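NDP-N-acetyl-D-galactosaminuronic acid dehydrogenase (Methanosarcina mazei Go1, PDB 3G79) probably oxidises UDP-N-acetyl-mannosamine to its uronic acid with two NAD+, as a member of the UDP-glucose/GDP-mannose dehydrogenase family. Local coordinates at residues 96-99 / 100-103; 135-138 / 139-143; 260-263 / 264-267; 249-252 / 253-256. All blocks are in the same frame, centred on the assembly; numbering follows the deposited sequence.

Interaction 1 (96-99 / 100-103); sequences FSRI and SELD
R98 and E101 run alongside one another. The carboxylate of E101 rests against the aliphatic part of the arginine, with OE1 3.4 Å from R98 CD. The guanidinium and carboxylate planes are 43° apart. R98 NE stays 4.4 Å from E101 OE1, and no N-H points at that oxygen, so the charges are near each other without forming a salt bridge. The arginine chain bends at chi2 and chi3, and its NH2 makes a weak, long ion pair with E91. The backbone beneath is a short 3-10 turn, 96-101, that leads from strand 90-93 into strand 104-107 of the NAD-binding Rossmann domain. Four i to i+3 bonds hold it: I99 N to F96 O, S100 N to S97 O, E101 N to R98 O (3.0 Å) and L102 N to I99 O (2.9 Å). L102 CG packs on the backbone, 3.3 Å from I99 O, and the side chain also touches L47 and K20. An alanine at L102 is likely to open a gap between the turn and L47 of strand 45-49. Further out, I99 packs on F49 and Y136, and S97 OG bonds to D95.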
ATOM      1  N   PHE A  96      -3.747  34.252 -31.469  1.00 31.16           N
ATOM      2  CA  PHE A  96      -3.595  32.808 -31.567  1.00 29.86           C
ATOM      3  C   PHE A  96      -3.030  32.281 -32.883  1.00 29.20           C
ATOM      4  O   PHE A  96      -2.459  31.156 -32.935  1.00 26.71           O
ATOM      5  CB  PHE A  96      -4.926  32.185 -31.313  1.00 29.03           C
ATOM      6  CG  PHE A  96      -5.311  32.192 -29.890  1.00 35.96           C
ATOM      7  CD1 PHE A  96      -5.083  31.074 -29.096  1.00 29.43           C
ATOM      8  CD2 PHE A  96      -5.931  33.302 -29.327  1.00 29.47           C
ATOM      9  CE1 PHE A  96      -5.473  31.060 -27.768  1.00 36.18           C
ATOM     10  CE2 PHE A  96      -6.311  33.291 -27.991  1.00 35.87           C
ATOM     11  CZ  PHE A  96      -6.077  32.179 -27.213  1.00 29.16           C
ATOM     12  N   SER A  97      -3.183  33.101 -33.926  1.00 30.05           N
ATOM     13  CA  SER A  97      -2.682  32.799 -35.269  1.00 31.21           C
ATOM     14  C   SER A  97      -1.195  32.537 -35.234  1.00 32.44           C
ATOM     15  O   SER A  97      -0.685  31.732 -36.007  1.00 33.78           O
ATOM     16  CB  SER A  97      -3.019  33.926 -36.271  1.00 31.29           C
ATOM     17  OG  SER A  97      -2.058  34.968 -36.226  1.00 26.10           O
ATOM     18  N   ARG A  98      -0.505  33.210 -34.331  1.00 33.06           N
ATOM     19  CA  ARG A  98       0.935  32.995 -34.133  1.00 34.38           C
ATOM     20  C   ARG A  98       1.349  31.625 -33.555  1.00 33.41           C
ATOM     21  O   ARG A  98       2.548  31.344 -33.401  1.00 33.39           O
ATOM     22  CB  ARG A  98       1.490  34.046 -33.187  1.00 36.29           C
ATOM     23  CG  ARG A  98       1.368  35.445 -33.625  1.00 47.74           C
ATOM     24  CD  ARG A  98       2.565  36.118 -33.015  1.00 40.13           C
ATOM     25  NE  ARG A  98       2.292  37.467 -32.580  1.00 48.58           N
ATOM     26  CZ  ARG A  98       3.112  38.177 -31.814  1.00 42.68           C
ATOM     27  NH1 ARG A  98       4.281  37.653 -31.393  1.00 47.69           N
ATOM     28  NH2 ARG A  98       2.743  39.429 -31.496  1.00 49.01           N
ATOM     29  N   ILE A  99       0.382  30.809 -33.163  1.00 32.85           N
ATOM     30  CA  ILE A  99       0.667  29.402 -32.866  1.00 33.07           C
ATOM     31  C   ILE A  99       1.386  28.849 -34.102  1.00 33.68           C
ATOM     32  O   ILE A  99       2.380  28.098 -34.010  1.00 34.03           O
ATOM     33  CB  ILE A  99      -0.642  28.606 -32.566  1.00 32.72           C
ATOM     34  CG1 ILE A  99      -1.186  28.969 -31.171  1.00 20.89           C
ATOM     35  CG2 ILE A  99      -0.439  27.095 -32.719  1.00 19.86           C
ATOM     36  CD1 ILE A  99      -2.686  28.733 -31.064  1.00 32.19           C
ATOM     37  N   SER A 100       0.926  29.290 -35.266  1.00 33.46           N
ATOM     38  CA  SER A 100       1.577  28.896 -36.496  1.00 33.13           C
ATOM     39  C   SER A 100       3.093  29.002 -36.516  1.00 32.68           C
ATOM     40  O   SER A 100       3.730  28.211 -37.214  1.00 34.39           O
ATOM     41  CB  SER A 100       0.945  29.551 -37.707  1.00 32.89           C
ATOM     42  OG  SER A 100      -0.162  28.766 -38.110  1.00 43.23           O
ATOM     43  N   GLU A 101       3.672  29.949 -35.780  1.00 31.04           N
ATOM     44  CA  GLU A 101       5.109  30.188 -35.884  1.00 31.83           C
ATOM     45  C   GLU A 101       5.933  29.206 -35.014  1.00 31.95           C
ATOM     46  O   GLU A 101       7.152  29.277 -35.001  1.00 32.87           O
ATOM     47  CB  GLU A 101       5.467  31.625 -35.447  1.00 33.42           C
ATOM     48  CG  GLU A 101       4.620  32.812 -36.024  1.00 42.23           C
ATOM     49  CD  GLU A 101       4.758  34.118 -35.189  1.00 34.91           C
ATOM     50  OE1 GLU A 101       4.456  35.220 -35.731  1.00 41.79           O
ATOM     51  OE2 GLU A 101       5.175  34.035 -34.004  1.00 41.49           O
ATOM     52  N   LEU A 102       5.284  28.310 -34.275  1.00 30.62           N
ATOM     53  CA  LEU A 102       5.981  27.582 -33.209  1.00 29.75           C
ATOM     54  C   LEU A 102       6.438  26.188 -33.538  1.00 27.66           C
ATOM     55  O   LEU A 102       5.864  25.518 -34.388  1.00 27.40           O
ATOM     56  CB  LEU A 102       5.119  27.492 -31.944  1.00 30.38           C
ATOM     57  CG  LEU A 102       4.417  28.776 -31.563  1.00 28.43           C
ATOM     58  CD1 LEU A 102       3.416  28.475 -30.469  1.00 30.89           C
ATOM     59  CD2 LEU A 102       5.473  29.759 -31.124  1.00 30.62           C
ATOM     60  N   ASP A 103       7.468  25.773 -32.813  1.00 27.09           N
ATOM     61  CA  ASP A 103       7.924  24.372 -32.743  1.00 25.98           C
ATOM     62  C   ASP A 103       7.097  23.533 -31.798  1.00 25.13           C
ATOM     63  O   ASP A 103       6.896  22.336 -32.056  1.00 24.17           O
ATOM     64  CB  ASP A 103       9.374  24.319 -32.309  1.00 26.04           C
ATOM     65  CG  ASP A 103      10.287  24.927 -33.337  1.00 30.98           C
ATOM     66  OD1 ASP A 103      11.095  25.812 -32.976  1.00 27.07           O
ATOM     67  OD2 ASP A 103      10.173  24.519 -34.515  1.00 26.73           O
TER

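Interaction 2 (135-138 / 139-143); sequences KYLK and PGMLV
The L137 and M141 side chains pass in antiparallel fashion where the chain leaves helix 124-136. The L137 side chain sets its CG anti to the backbone N, chi1 -169°. This brings its CD1 to 3.8 Å from M141 CB, and the same methyl meets V143 CG2 at 3.6 Å. M141 starts with CG beside its own backbone N and bends again at chi2 and chi3. This folds the chain back under K138, with CG 3.0 Å from K138 O and SD 4.1 Å from K138 CB. The position of the terminal methyl is doubtful, because CE is modelled too close to the backbone of L137 and K138. Between the helix and strand 142-145 runs a type II beta turn from K138 to M141, the link from helix to strand in the beta-alpha-beta unit that starts at strand 104-107. It is closed by M141 N to K138 O, 3.3 Å and 158° at the hydrogen. G140 takes positive phi, 83°, where a side chain would jam against the carbonyl of P139. K138 CB lies 3.9 Å from M141 CG. L137 also packs on F174, while V143 reaches L107 in the neighbouring strand.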
ATOM      1  N   LYS A 135      -6.684  24.878 -34.958  1.00 29.99           N
ATOM      2  CA  LYS A 135      -6.964  25.894 -35.943  1.00 31.23           C
ATOM      3  C   LYS A 135      -5.716  26.371 -36.615  1.00 31.95           C
ATOM      4  O   LYS A 135      -5.759  26.720 -37.795  1.00 32.43           O
ATOM      5  CB  LYS A 135      -7.666  27.079 -35.283  1.00 32.05           C
ATOM      6  CG  LYS A 135      -8.135  28.182 -36.225  1.00 56.85           C
ATOM      7  CD  LYS A 135      -9.579  28.639 -35.900  1.00 34.24           C
ATOM      8  CE  LYS A 135      -9.705  29.221 -34.473  1.00 57.33           C
ATOM      9  NZ  LYS A 135     -10.928  28.738 -33.735  1.00 36.27           N
ATOM     10  N   TYR A 136      -4.598  26.402 -35.883  1.00 31.56           N
ATOM     11  CA  TYR A 136      -3.383  27.017 -36.445  1.00 30.67           C
ATOM     12  C   TYR A 136      -2.214  26.019 -36.583  1.00 28.78           C
ATOM     13  O   TYR A 136      -1.108  26.363 -37.028  1.00 27.56           O
ATOM     14  CB  TYR A 136      -3.017  28.288 -35.672  1.00 30.98           C
ATOM     15  CG  TYR A 136      -4.030  29.403 -35.817  1.00 38.44           C
ATOM     16  CD1 TYR A 136      -4.158  30.111 -37.030  1.00 32.05           C
ATOM     17  CD2 TYR A 136      -4.876  29.758 -34.760  1.00 31.39           C
ATOM     18  CE1 TYR A 136      -5.100  31.137 -37.188  1.00 38.94           C
ATOM     19  CE2 TYR A 136      -5.832  30.801 -34.910  1.00 38.96           C
ATOM     20  CZ  TYR A 136      -5.928  31.477 -36.126  1.00 32.09           C
ATOM     21  OH  TYR A 136      -6.835  32.492 -36.299  1.00 39.45           O
ATOM     22  N   LEU A 137      -2.520  24.768 -36.253  1.00 27.64           N
ATOM     23  CA  LEU A 137      -1.560  23.670 -36.304  1.00 26.64           C
ATOM     24  C   LEU A 137      -0.867  23.526 -37.669  1.00 27.06           C
ATOM     25  O   LEU A 137      -1.530  23.592 -38.726  1.00 28.05           O
ATOM     26  CB  LEU A 137      -2.243  22.348 -35.906  1.00 24.86           C
ATOM     27  CG  LEU A 137      -1.350  21.136 -35.642  1.00 18.59           C
ATOM     28  CD1 LEU A 137      -0.361  21.419 -34.502  1.00 23.53           C
ATOM     29  CD2 LEU A 137      -2.223  19.956 -35.309  1.00 24.48           C
ATOM     30  N   LYS A 138       0.460  23.336 -37.632  1.00 26.09           N
ATOM     31  CA  LYS A 138       1.279  23.138 -38.829  1.00 25.39           C
ATOM     32  C   LYS A 138       2.039  21.821 -38.718  1.00 25.76           C
ATOM     33  O   LYS A 138       2.241  21.331 -37.639  1.00 27.27           O
ATOM     34  CB  LYS A 138       2.241  24.313 -39.055  1.00 24.59           C
ATOM     35  CG  LYS A 138       1.547  25.669 -39.245  1.00 50.83           C
ATOM     36  CD  LYS A 138       1.298  26.090 -40.705  1.00 26.27           C
ATOM     37  CE  LYS A 138      -0.125  25.767 -41.190  1.00 51.89           C
ATOM     38  NZ  LYS A 138      -0.680  26.798 -42.125  1.00 26.84           N
ATOM     39  N   PRO A 139       2.433  21.228 -39.850  1.00 25.19           N
ATOM     40  CA  PRO A 139       3.191  19.972 -39.882  1.00 25.19           C
ATOM     41  C   PRO A 139       4.472  20.040 -39.067  1.00 26.33           C
ATOM     42  O   PRO A 139       5.197  21.033 -39.164  1.00 27.59           O
ATOM     43  CB  PRO A 139       3.572  19.852 -41.360  1.00 24.67           C
ATOM     44  CG  PRO A 139       2.449  20.577 -42.092  1.00 19.84           C
ATOM     45  CD  PRO A 139       1.955  21.645 -41.193  1.00 23.94           C
ATOM     46  N   GLY A 140       4.767  18.991 -38.302  1.00 25.25           N
ATOM     47  CA  GLY A 140       5.968  18.965 -37.485  1.00 25.38           C
ATOM     48  C   GLY A 140       5.920  19.659 -36.125  1.00 25.20           C
ATOM     49  O   GLY A 140       6.803  19.491 -35.298  1.00 24.91           O
ATOM     50  N   MET A 141       4.896  20.452 -35.893  1.00 25.13           N
ATOM     51  CA  MET A 141       4.688  21.010 -34.572  1.00 25.05           C
ATOM     52  C   MET A 141       4.473  19.912 -33.515  1.00 24.50           C
ATOM     53  O   MET A 141       3.962  18.821 -33.833  1.00 24.79           O
ATOM     54  CB  MET A 141       3.454  21.907 -34.617  1.00 24.31           C
ATOM     55  CG  MET A 141       3.611  23.065 -35.605  1.00 44.72           C
ATOM     56  SD  MET A 141       2.879  24.592 -35.013  1.00 20.77           S
ATOM     57  CE  MET A 141       1.180  24.290 -35.283  1.00 45.20           C
ATOM     58  N   LEU A 142       4.829  20.203 -32.267  1.00 24.00           N
ATOM     59  CA  LEU A 142       4.459  19.327 -31.145  1.00 25.44           C
ATOM     60  C   LEU A 142       3.399  19.999 -30.245  1.00 24.98           C
ATOM     61  O   LEU A 142       3.570  21.140 -29.844  1.00 24.65           O
ATOM     62  CB  LEU A 142       5.675  18.881 -30.305  1.00 25.58           C
ATOM     63  CG  LEU A 142       5.317  18.377 -28.890  1.00 24.14           C
ATOM     64  CD1 LEU A 142       5.002  16.878 -28.935  1.00 26.00           C
ATOM     65  CD2 LEU A 142       6.444  18.648 -27.820  1.00 26.18           C
ATOM     66  N   VAL A 143       2.338  19.259 -29.923  1.00 23.86           N
ATOM     67  CA  VAL A 143       1.299  19.741 -29.039  1.00 23.42           C
ATOM     68  C   VAL A 143       1.352  18.933 -27.769  1.00 24.14           C
ATOM     69  O   VAL A 143       1.464  17.690 -27.798  1.00 25.37           O
ATOM     70  CB  VAL A 143      -0.110  19.606 -29.722  1.00 23.71           C
ATOM     71  CG1 VAL A 143      -1.194  20.126 -28.846  1.00 15.46           C
ATOM     72  CG2 VAL A 143      -0.145  20.358 -31.052  1.00 14.47           C
TER

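Interaction 3 (260-263 / 264-267); sequences GINV and YDVR
N262 caps the N-terminus of helix 263-271, and its side chain touches two residues of the first turn. Just before it, G260 ends helix 228-258 in a Schellman motif, so these residues form the corner between two helices of the central domain. The N262 chain starts at CB, which lies 3.3 Å from D265 OD2. CG is anti to the backbone N, chi1 -162°, and this turns the amide back toward the helix start. OD1 accepts from Y264 N at 3.0 Å, with the donor 57° above the plane of the amide carbonyl. The same oxygen sits at the edge of the Y264 ring, near its plane, 3.4 Å from CD2. The amide and ring planes are 84° apart. At the other branch, ND2 donates to a water, which in turn donates to D265 OD2 at 2.7 Å. The water thus bridges the cap to the first turn. The backbone of N262 helps as well, since its O accepts from D265 N and, weakly, from V266 N. V263 CG1 lies over one face of the Y264 ring in a CH-pi contact, 3.8 Å from the centroid. V266 packs on T234 of the second subunit. I261 CD1 lies 3.7 Å from V266 CG2, the two side chains crossing at about a right angle.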
ATOM      1  N   GLY A 260     -11.721  -5.192  20.371  1.00 26.00           N
ATOM      2  CA  GLY A 260     -11.380  -4.512  21.608  1.00 25.39           C
ATOM      3  C   GLY A 260      -9.895  -4.175  21.684  1.00 25.82           C
ATOM      4  O   GLY A 260      -9.355  -4.074  22.784  1.00 26.21           O
ATOM      5  N   ILE A 261      -9.231  -3.970  20.533  1.00 25.29           N
ATOM      6  CA  ILE A 261      -7.788  -3.607  20.536  1.00 25.65           C
ATOM      7  C   ILE A 261      -7.471  -2.235  19.894  1.00 24.57           C
ATOM      8  O   ILE A 261      -8.258  -1.718  19.136  1.00 25.17           O
ATOM      9  CB  ILE A 261      -6.907  -4.674  19.866  1.00 25.53           C
ATOM     10  CG1 ILE A 261      -7.384  -4.922  18.421  1.00 22.96           C
ATOM     11  CG2 ILE A 261      -6.887  -5.946  20.722  1.00 22.83           C
ATOM     12  CD1 ILE A 261      -6.344  -5.626  17.491  1.00 26.46           C
ATOM     13  N   ASN A 262      -6.305  -1.687  20.172  1.00 23.74           N
ATOM     14  CA  ASN A 262      -5.911  -0.370  19.675  1.00 25.02           C
ATOM     15  C   ASN A 262      -5.421  -0.420  18.257  1.00 24.72           C
ATOM     16  O   ASN A 262      -4.371  -1.040  18.027  1.00 25.71           O
ATOM     17  CB  ASN A 262      -4.756   0.196  20.543  1.00 26.14           C
ATOM     18  CG  ASN A 262      -4.579   1.702  20.375  1.00 35.26           C
ATOM     19  OD1 ASN A 262      -5.060   2.276  19.397  1.00 26.65           O
ATOM     20  ND2 ASN A 262      -3.902   2.347  21.331  1.00 25.77           N
ATOM     21  N   VAL A 263      -6.104   0.250  17.310  1.00 23.37           N
ATOM     22  CA  VAL A 263      -5.558   0.296  15.926  1.00 23.48           C
ATOM     23  C   VAL A 263      -4.116   0.837  15.883  1.00 23.99           C
ATOM     24  O   VAL A 263      -3.301   0.367  15.082  1.00 23.85           O
ATOM     25  CB  VAL A 263      -6.473   1.012  14.845  1.00 23.50           C
ATOM     26  CG1 VAL A 263      -6.527   2.488  15.053  1.00 18.86           C
ATOM     27  CG2 VAL A 263      -5.959   0.734  13.404  1.00 18.15           C
ATOM     28  N   TYR A 264      -3.803   1.807  16.744  1.00 24.60           N
ATOM     29  CA  TYR A 264      -2.510   2.490  16.656  1.00 25.38           C
ATOM     30  C   TYR A 264      -1.336   1.632  17.083  1.00 25.89           C
ATOM     31  O   TYR A 264      -0.256   1.814  16.602  1.00 25.73           O
ATOM     32  CB  TYR A 264      -2.541   3.850  17.350  1.00 25.83           C
ATOM     33  CG  TYR A 264      -3.549   4.737  16.693  1.00 24.91           C
ATOM     34  CD1 TYR A 264      -3.284   5.351  15.473  1.00 26.82           C
ATOM     35  CD2 TYR A 264      -4.805   4.891  17.232  1.00 26.95           C
ATOM     36  CE1 TYR A 264      -4.238   6.132  14.835  1.00 25.18           C
ATOM     37  CE2 TYR A 264      -5.760   5.653  16.590  1.00 25.50           C
ATOM     38  CZ  TYR A 264      -5.462   6.284  15.417  1.00 26.79           C
ATOM     39  OH  TYR A 264      -6.428   7.037  14.822  1.00 25.61           O
ATOM     40  N   ASP A 265      -1.573   0.647  17.928  1.00 27.18           N
ATOM     41  CA  ASP A 265      -0.523  -0.261  18.332  1.00 27.65           C
ATOM     42  C   ASP A 265      -0.313  -1.253  17.200  1.00 28.22           C
ATOM     43  O   ASP A 265       0.821  -1.639  16.895  1.00 28.65           O
ATOM     44  CB  ASP A 265      -0.926  -1.016  19.598  1.00 27.62           C
ATOM     45  CG  ASP A 265      -0.913  -0.144  20.857  1.00 42.59           C
ATOM     46  OD1 ASP A 265      -0.111   0.830  20.990  1.00 28.06           O
ATOM     47  OD2 ASP A 265      -1.719  -0.480  21.748  1.00 28.47           O
ATOM     48  N   VAL A 266      -1.407  -1.651  16.560  1.00 27.68           N
ATOM     49  CA  VAL A 266      -1.300  -2.583  15.441  1.00 27.43           C
ATOM     50  C   VAL A 266      -0.487  -1.861  14.411  1.00 27.09           C
ATOM     51  O   VAL A 266       0.602  -2.318  14.050  1.00 28.08           O
ATOM     52  CB  VAL A 266      -2.684  -3.142  14.976  1.00 27.46           C
ATOM     53  CG1 VAL A 266      -2.565  -4.132  13.805  1.00 14.91           C
ATOM     54  CG2 VAL A 266      -3.365  -3.867  16.178  1.00 14.66           C
ATOM     55  N   ARG A 267      -0.943  -0.670  14.063  1.00 26.35           N
ATOM     56  CA  ARG A 267      -0.284   0.177  13.075  1.00 26.20           C
ATOM     57  C   ARG A 267       1.215   0.492  13.350  1.00 25.73           C
ATOM     58  O   ARG A 267       2.065   0.333  12.450  1.00 24.92           O
ATOM     59  CB  ARG A 267      -1.058   1.471  12.891  1.00 26.73           C
ATOM     60  CG  ARG A 267      -0.305   2.409  12.004  1.00 28.01           C
ATOM     61  CD  ARG A 267      -1.047   3.676  11.730  1.00 26.71           C
ATOM     62  NE  ARG A 267      -0.253   4.373  10.753  1.00 28.33           N
ATOM     63  CZ  ARG A 267       0.873   5.015  11.027  1.00 26.88           C
ATOM     64  NH1 ARG A 267       1.292   5.110  12.269  1.00 28.22           N
ATOM     65  NH2 ARG A 267       1.559   5.591  10.051  1.00 28.99           N
TER
HETATM   66  O   HOH W   1      -2.101   1.458  23.525  1.00 30.17           O

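Interaction 4 (249-252 / 253-256); sequences INQL and ALYC
Q251 and Y255 meet one helical turn apart, with the glutamine amide over one face of the tyrosine ring. This is alpha helix, with i to i+4 bonds from A253 N to I249 O (2.7 Å), L254 N to N250 O, Y255 N to Q251 O (3.1 Å, 172° at the hydrogen) and C256 N to L252 O. A253 CB lies 3.2 Å from N250 O, the ordinary closeness of a helix CB to a carbonyl.

The amide-ring contact is loose. Q251 CD stands 4.1 Å above the ring plane, offset toward the rim, and the two planes are 27° apart. The bend at chi2, 90°, brings the amide over the ring. NE2 comes to 3.6 Å from Y255 OH. That hydroxyl has its hydrogen bond with E302 of the second subunit. A phenylalanine in place of Y255 would probably leave this carboxylate of the other subunit without its hydroxyl partner.

Apolar contacts are lighter. L252 CD2 lies 4.4 Å from Y255 CB and 4.3 Å from C256 SG.

The polar end of N250 turns elsewhere, to G286 N and to N329 of helix 321-345. L254 packs on M332 and H335 of that same helix. L252 and C256 face helix 263-271 through V263 and V266, while Q251 and L254 touch Y314 of the second subunit.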
ATOM      1  N   ILE A 249      -6.389   0.970   6.200  1.00 25.70           N
ATOM      2  CA  ILE A 249      -6.276   1.098   7.654  1.00 26.86           C
ATOM      3  C   ILE A 249      -7.655   1.339   8.236  1.00 26.67           C
ATOM      4  O   ILE A 249      -7.928   0.875   9.346  1.00 26.53           O
ATOM      5  CB  ILE A 249      -5.382   2.254   8.242  1.00 28.53           C
ATOM      6  CG1 ILE A 249      -4.873   3.150   7.170  1.00 24.50           C
ATOM      7  CG2 ILE A 249      -4.371   1.767   9.380  1.00 23.52           C
ATOM      8  CD1 ILE A 249      -5.929   4.121   6.782  1.00 29.91           C
ATOM      9  N   ASN A 250      -8.478   2.111   7.517  1.00 25.92           N
ATOM     10  CA  ASN A 250      -9.809   2.432   7.988  1.00 25.18           C
ATOM     11  C   ASN A 250     -10.460   1.117   8.295  1.00 25.02           C
ATOM     12  O   ASN A 250     -11.042   0.946   9.347  1.00 24.96           O
ATOM     13  CB  ASN A 250     -10.621   3.208   6.935  1.00 23.81           C
ATOM     14  CG  ASN A 250     -10.357   4.704   6.991  1.00 28.35           C
ATOM     15  OD1 ASN A 250      -9.856   5.223   7.994  1.00 24.72           O
ATOM     16  ND2 ASN A 250     -10.716   5.417   5.926  1.00 23.76           N
ATOM     17  N   GLN A 251     -10.327   0.188   7.370  1.00 25.49           N
ATOM     18  CA  GLN A 251     -10.823  -1.165   7.539  1.00 27.61           C
ATOM     19  C   GLN A 251     -10.224  -1.871   8.756  1.00 27.50           C
ATOM     20  O   GLN A 251     -10.929  -2.582   9.472  1.00 29.20           O
ATOM     21  CB  GLN A 251     -10.511  -1.978   6.291  1.00 30.73           C
ATOM     22  CG  GLN A 251     -10.576  -3.450   6.491  1.00 46.84           C
ATOM     23  CD  GLN A 251     -11.926  -4.009   6.221  1.00 34.52           C
ATOM     24  OE1 GLN A 251     -12.963  -3.467   6.663  1.00 46.24           O
ATOM     25  NE2 GLN A 251     -11.943  -5.131   5.492  1.00 47.33           N
ATOM     26  N   LEU A 252      -8.947  -1.672   9.011  1.00 25.86           N
ATOM     27  CA  LEU A 252      -8.324  -2.401  10.098  1.00 27.06           C
ATOM     28  C   LEU A 252      -8.871  -1.788  11.383  1.00 29.26           C
ATOM     29  O   LEU A 252      -9.112  -2.504  12.362  1.00 29.86           O
ATOM     30  CB  LEU A 252      -6.806  -2.293  10.032  1.00 25.54           C
ATOM     31  CG  LEU A 252      -5.809  -3.294  10.585  1.00 36.50           C
ATOM     32  CD1 LEU A 252      -4.896  -2.509  11.507  1.00 24.97           C
ATOM     33  CD2 LEU A 252      -6.377  -4.628  11.214  1.00 23.74           C
ATOM     34  N   ALA A 253      -9.109  -0.471  11.335  1.00 28.45           N
ATOM     35  CA  ALA A 253      -9.731   0.225  12.439  1.00 27.46           C
ATOM     36  C   ALA A 253     -11.095  -0.404  12.783  1.00 26.03           C
ATOM     37  O   ALA A 253     -11.314  -0.754  13.927  1.00 26.52           O
ATOM     38  CB  ALA A 253      -9.839   1.757  12.158  1.00 26.47           C
ATOM     39  N   LEU A 254     -11.987  -0.582  11.814  1.00 24.75           N
ATOM     40  CA  LEU A 254     -13.229  -1.324  12.097  1.00 24.96           C
ATOM     41  C   LEU A 254     -12.944  -2.706  12.738  1.00 24.31           C
ATOM     42  O   LEU A 254     -13.472  -3.007  13.761  1.00 24.64           O
ATOM     43  CB  LEU A 254     -14.123  -1.444  10.862  1.00 25.07           C
ATOM     44  CG  LEU A 254     -14.369  -0.117  10.166  1.00 23.29           C
ATOM     45  CD1 LEU A 254     -15.027  -0.288   8.825  1.00 25.46           C
ATOM     46  CD2 LEU A 254     -15.213   0.758  11.030  1.00 24.69           C
ATOM     47  N   TYR A 255     -12.030  -3.492  12.187  1.00 24.81           N
ATOM     48  CA  TYR A 255     -11.666  -4.779  12.791  1.00 25.13           C
ATOM     49  C   TYR A 255     -11.138  -4.647  14.216  1.00 24.86           C
ATOM     50  O   TYR A 255     -11.399  -5.503  15.061  1.00 23.35           O
ATOM     51  CB  TYR A 255     -10.657  -5.510  11.898  1.00 26.33           C
ATOM     52  CG  TYR A 255     -11.285  -6.159  10.681  1.00 37.79           C
ATOM     53  CD1 TYR A 255     -10.530  -6.966   9.813  1.00 27.73           C
ATOM     54  CD2 TYR A 255     -12.632  -5.993  10.406  1.00 26.82           C
ATOM     55  CE1 TYR A 255     -11.117  -7.580   8.700  1.00 38.30           C
ATOM     56  CE2 TYR A 255     -13.216  -6.588   9.317  1.00 38.39           C
ATOM     57  CZ  TYR A 255     -12.463  -7.379   8.463  1.00 27.86           C
ATOM     58  OH  TYR A 255     -13.107  -7.962   7.382  1.00 39.45           O
ATOM     59  N   CYS A 256     -10.418  -3.553  14.505  1.00 25.84           N
ATOM     60  CA  CYS A 256      -9.808  -3.411  15.816  1.00 26.70           C
ATOM     61  C   CYS A 256     -10.837  -3.028  16.859  1.00 28.40           C
ATOM     62  O   CYS A 256     -10.732  -3.406  18.047  1.00 28.98           O
ATOM     63  CB  CYS A 256      -8.667  -2.407  15.806  1.00 25.93           C
ATOM     64  SG  CYS A 256      -7.207  -3.120  15.170  1.00 25.05           S
TER

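The four contacts form two pairs at opposite sides of the chain's centre. Interactions 1 and 2 lie in the NAD-binding domain, their centres about 8 Å apart. They touch where S100 OG meets Y136 O and where D103 O and L142 N pair at the start of two parallel neighbouring strands of the mixed sheet, 104-107 and 142-145. Interactions 4 and 3 follow in that order along the chain, about 9 Å apart between centres. They occupy helix 228-258 and the corner into helix 263-271 of the central domain. Interactions 1 and 3 are about 61 Å apart between centres. The first pair thus lies at the strand starts of the NAD-binding domain, and the second borders the other subunit.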